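Side-chain contacts in putative isochorismatase hydrolase (Oleispira antarctica, PDB 3LQY), which is a putative isochorismatase-family hydrolase whose natural substrate is not established: residues 13-17 and 18-22; 159-162 and 163-166. All coordinates share one frame; numbering follows the deposited sequence.

Contact 1 of 2, residues 13-17 and 18-22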
# COMPACT_ATOMS: atom_id res chain seq x y z
N ILE A 13 1.52 1.56 0.58
CA ILE A 13 1.57 1.88 -0.85
C ILE A 13 0.61 3.00 -1.20
O ILE A 13 -0.59 2.81 -1.21
CB ILE A 13 1.18 0.63 -1.72
CG1 ILE A 13 2.09 -0.56 -1.41
CG2 ILE A 13 1.28 1.00 -3.21
CD1 ILE A 13 3.56 -0.34 -1.75
N ASP A 14 1.16 4.19 -1.44
CA ASP A 14 0.48 5.28 -2.08
C ASP A 14 -0.80 5.71 -1.38
O ASP A 14 -1.82 5.91 -2.04
CB ASP A 14 0.15 4.99 -3.56
CG ASP A 14 1.37 4.73 -4.42
OD1 ASP A 14 2.51 4.84 -3.94
OD2 ASP A 14 1.17 4.33 -5.62
N PHE A 15 -0.75 5.94 -0.07
CA PHE A 15 -1.90 6.53 0.58
C PHE A 15 -1.77 8.06 0.37
O PHE A 15 -1.42 8.79 1.29
CB PHE A 15 -1.93 6.18 2.08
CG PHE A 15 -2.79 4.99 2.44
CD1 PHE A 15 -4.13 4.95 2.10
CD2 PHE A 15 -2.27 3.96 3.19
CE1 PHE A 15 -4.92 3.93 2.47
CE2 PHE A 15 -3.07 2.90 3.58
CZ PHE A 15 -4.41 2.87 3.21
N GLN A 16 -1.99 8.51 -0.87
CA GLN A 16 -1.75 9.86 -1.29
C GLN A 16 -3.06 10.61 -1.49
O GLN A 16 -4.11 10.04 -1.77
CB GLN A 16 -0.92 9.87 -2.57
CG GLN A 16 0.49 9.37 -2.34
CD GLN A 16 1.16 8.99 -3.63
OE1 GLN A 16 1.26 7.80 -3.94
NE2 GLN A 16 1.59 9.96 -4.40
N ASN A 17 -2.98 11.93 -1.24
CA ASN A 17 -4.16 12.77 -1.22
C ASN A 17 -5.12 12.62 -2.39
O ASN A 17 -6.35 12.60 -2.20
CB ASN A 17 -3.73 14.24 -1.14
CG ASN A 17 -3.25 14.62 0.26
OD1 ASN A 17 -3.76 14.12 1.26
ND2 ASN A 17 -2.25 15.49 0.32
N ASP A 18 -4.60 12.57 -3.61
CA ASP A 18 -5.51 12.41 -4.80
C ASP A 18 -6.50 11.24 -4.77
O ASP A 18 -7.46 11.22 -5.55
CB ASP A 18 -4.73 12.38 -6.13
CG ASP A 18 -4.30 13.76 -6.64
OD1 ASP A 18 -4.99 14.76 -6.36
OD2 ASP A 18 -3.23 13.87 -7.31
N TYR A 19 -6.25 10.28 -3.88
CA TYR A 19 -7.12 9.12 -3.71
C TYR A 19 -8.29 9.29 -2.77
O TYR A 19 -9.20 8.49 -2.78
CB TYR A 19 -6.29 7.90 -3.26
CG TYR A 19 -5.44 7.21 -4.32
CD1 TYR A 19 -5.74 7.33 -5.67
CD2 TYR A 19 -4.38 6.39 -3.95
CE1 TYR A 19 -5.03 6.62 -6.63
CE2 TYR A 19 -3.62 5.67 -4.91
CZ TYR A 19 -3.96 5.82 -6.25
OH TYR A 19 -3.22 5.15 -7.19
N PHE A 20 -8.33 10.37 -2.03
CA PHE A 20 -9.31 10.54 -0.97
C PHE A 20 -10.40 11.50 -1.44
O PHE A 20 -10.12 12.71 -1.71
CB PHE A 20 -8.61 11.19 0.22
CG PHE A 20 -7.69 10.28 0.99
CD1 PHE A 20 -8.05 9.82 2.23
CD2 PHE A 20 -6.44 9.89 0.46
CE1 PHE A 20 -7.18 9.00 2.98
CE2 PHE A 20 -5.58 9.06 1.17
CZ PHE A 20 -5.93 8.61 2.44
N SER A 21 -11.64 11.06 -1.46
CA SER A 21 -12.71 11.97 -1.87
C SER A 21 -12.90 13.12 -0.85
O SER A 21 -13.42 14.18 -1.23
CB SER A 21 -14.01 11.24 -2.07
OG SER A 21 -14.37 10.59 -0.88
N THR A 22 -12.47 12.93 0.40
CA THR A 22 -12.45 14.01 1.40
C THR A 22 -11.35 15.04 1.15
O THR A 22 -11.35 16.09 1.81
CB THR A 22 -12.35 13.46 2.87
OG1 THR A 22 -11.12 12.75 3.05
CG2 THR A 22 -13.52 12.52 3.21
O HOH W 1 -1.32 3.69 -6.16
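Gln16 and Asn17 each hand a carbonyl to a backbone N-H three residues on, and these two bonds fold the chain into a short 3-10 turn. Tyr19 N meets Gln16 O at 3.0 Å, with the donor tilted from the carbonyl plane. Phe20 N reaches Asn17 O along a nearly straight N-H...O line of 170°, although it stands above the plane of that carbonyl. A water joins two side chains across the turn: it donates a hydrogen bond of 2.6 Å to Asp14 OD2 and is hydrogen-bonded to Tyr19 OH, also at 2.6 Å, lying at the edge of the phenol ring, in its plane. The same ring presents an edge to the backbone, CD2 coming to 3.2 Å from Asp14 O. Phe20 behaves similarly: chi1 of -74° leaves CG beside its own N and swings the ring back along the turn, where CD2 lies 3.2 Å from Gln16 O, in the ring plane. Beyond it, Phe20 CZ touches Phe15 CD1 at 4.1 Å, the two side chains crossing at about a right angle, and the Phe20 ring stacks with that of His79. Without this ring, as with an alanine here, Phe15 would probably face a gap and His79 lose its stacking partner. Asp14 probably corresponds to the aspartate of the Asp-Lys-Cys triad, as in related cysteine hydrolases; Lys93 makes a long, weak ion pair with it, and Cys126 is oxidised to 3-sulfinoalanine. The water link to Asp14 is consistent with Tyr19 lying beside the active site. The turn follows strand 8-13, in the middle of the parallel sheet. Phe15 and Phe20 pack on Ala37 of helix 33-49, whereas Asp14 touches Val57 and His59 of strand 54-59 and Tyr19 rests on Ala121 of strand 115-121.

Contact 2 of 2, residues 159-162 and 163-166; sequences TVPA and AQVH
Pro161 and Gln164 lie side by side and point the same way, the amide meeting the pyrrolidine ring through its oxygen: OE1 is 3.5 Å from Pro161 CD. An extended chain beyond CG (chi2 -173°) carries the amide back to the proline that precedes the helix. The imidazole of His166 takes the other course. Its CB passes 3.2 Å from Ala162 O, but the ring leads away from the turn to Thr123, hydrogen-bonded through ND1, with a weak hydrogen bond from NE2 to His145 O; a glycerol molecule lies about 4 Å from this side chain. An apolar patch forms on the strand side of the turn. Val160 CG1, anti to its backbone N, extends to 3.6 Å from both Gln164 CB and Val165 CG2, and Val165 CG2 also lies 3.3 Å from Pro161 O. Beneath the side chains the backbone opens helix 162-173. Pro161, at the N-cap position, offers one oxygen to two donors: Val165 N lies in the carbonyl plane at 3.0 Å, while Gln164 N stands above it and makes a more bent bond of 131°. Ala162 O receives His166 N almost straight, at 169°, completing the next helical step. Proline brings no polar side chain to the helix start; instead the N-H of Ala162 bonds to the carboxylate of Asp152. Main-chain bonds thus start the helix, the packing of Val160 on Gln164 and Val165 ties strand 158-160 to it, and the Asp152 carboxylate probably interacts favourably with the positive end of the helix dipole.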
# COMPACT_ATOMS: atom_id res chain seq x y z
N THR A 159 -19.78 -3.58 -15.53
CA THR A 159 -19.33 -2.64 -14.48
C THR A 159 -19.22 -3.47 -13.21
O THR A 159 -20.18 -4.15 -12.85
CB THR A 159 -20.32 -1.46 -14.27
OG1 THR A 159 -20.34 -0.62 -15.42
CG2 THR A 159 -19.92 -0.62 -13.08
N VAL A 160 -18.05 -3.51 -12.59
CA VAL A 160 -17.84 -4.27 -11.37
C VAL A 160 -17.67 -3.22 -10.24
O VAL A 160 -16.71 -2.46 -10.25
CB VAL A 160 -16.54 -5.11 -11.44
CG1 VAL A 160 -16.43 -6.05 -10.24
CG2 VAL A 160 -16.47 -5.90 -12.77
N PRO A 161 -18.59 -3.20 -9.27
CA PRO A 161 -18.42 -2.23 -8.18
C PRO A 161 -17.12 -2.50 -7.42
O PRO A 161 -16.59 -3.63 -7.46
CB PRO A 161 -19.61 -2.52 -7.29
CG PRO A 161 -20.58 -3.24 -8.13
CD PRO A 161 -19.81 -4.00 -9.10
N ALA A 162 -16.61 -1.47 -6.77
CA ALA A 162 -15.38 -1.53 -5.99
C ALA A 162 -15.36 -2.66 -4.96
O ALA A 162 -14.34 -3.29 -4.77
CB ALA A 162 -15.13 -0.13 -5.28
N ALA A 163 -16.47 -2.95 -4.31
CA ALA A 163 -16.47 -4.04 -3.31
C ALA A 163 -16.13 -5.40 -3.95
O ALA A 163 -15.51 -6.29 -3.33
CB ALA A 163 -17.79 -4.12 -2.62
N GLN A 164 -16.58 -5.56 -5.20
CA GLN A 164 -16.38 -6.81 -5.91
C GLN A 164 -15.00 -6.87 -6.54
O GLN A 164 -14.39 -7.94 -6.57
CB GLN A 164 -17.47 -7.05 -6.91
CG GLN A 164 -18.69 -7.67 -6.21
CD GLN A 164 -19.73 -8.08 -7.19
OE1 GLN A 164 -19.87 -7.44 -8.23
NE2 GLN A 164 -20.50 -9.13 -6.87
N VAL A 165 -14.50 -5.72 -7.00
CA VAL A 165 -13.13 -5.64 -7.49
C VAL A 165 -12.19 -6.08 -6.37
O VAL A 165 -11.37 -7.02 -6.53
CB VAL A 165 -12.81 -4.25 -7.95
CG1 VAL A 165 -11.29 -4.07 -8.25
CG2 VAL A 165 -13.80 -3.80 -9.14
N HIS A 166 -12.36 -5.44 -5.23
CA HIS A 166 -11.59 -5.71 -4.02
C HIS A 166 -11.65 -7.16 -3.56
O HIS A 166 -10.63 -7.79 -3.30
CB HIS A 166 -12.09 -4.72 -2.92
CG HIS A 166 -11.25 -4.72 -1.69
ND1 HIS A 166 -10.09 -3.98 -1.60
CD2 HIS A 166 -11.45 -5.26 -0.46
CE1 HIS A 166 -9.59 -4.11 -0.38
NE2 HIS A 166 -10.40 -4.87 0.34

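In the fold
The touching residues of contact 1 are all buried and contact 2 is only partly so, with Ala162 and Val165 buried while Pro161, Ala163 and Gln164 stay exposed. Their centres are about 18 Å apart and they do not touch. Both are chain-direction changes just after a strand, yet they serve different elements: 13-22 leaves a central strand of the parallel sheet, whereas 159-166 leaves a small antiparallel hairpin to begin a helix. Aromatic rings and a bridging water fill contact 1, beside the presumed catalytic centre. Contact 2 relies on aliphatic groups and regular helical bonding, and its one aromatic ring, His166, turns to partners elsewhere in the fold.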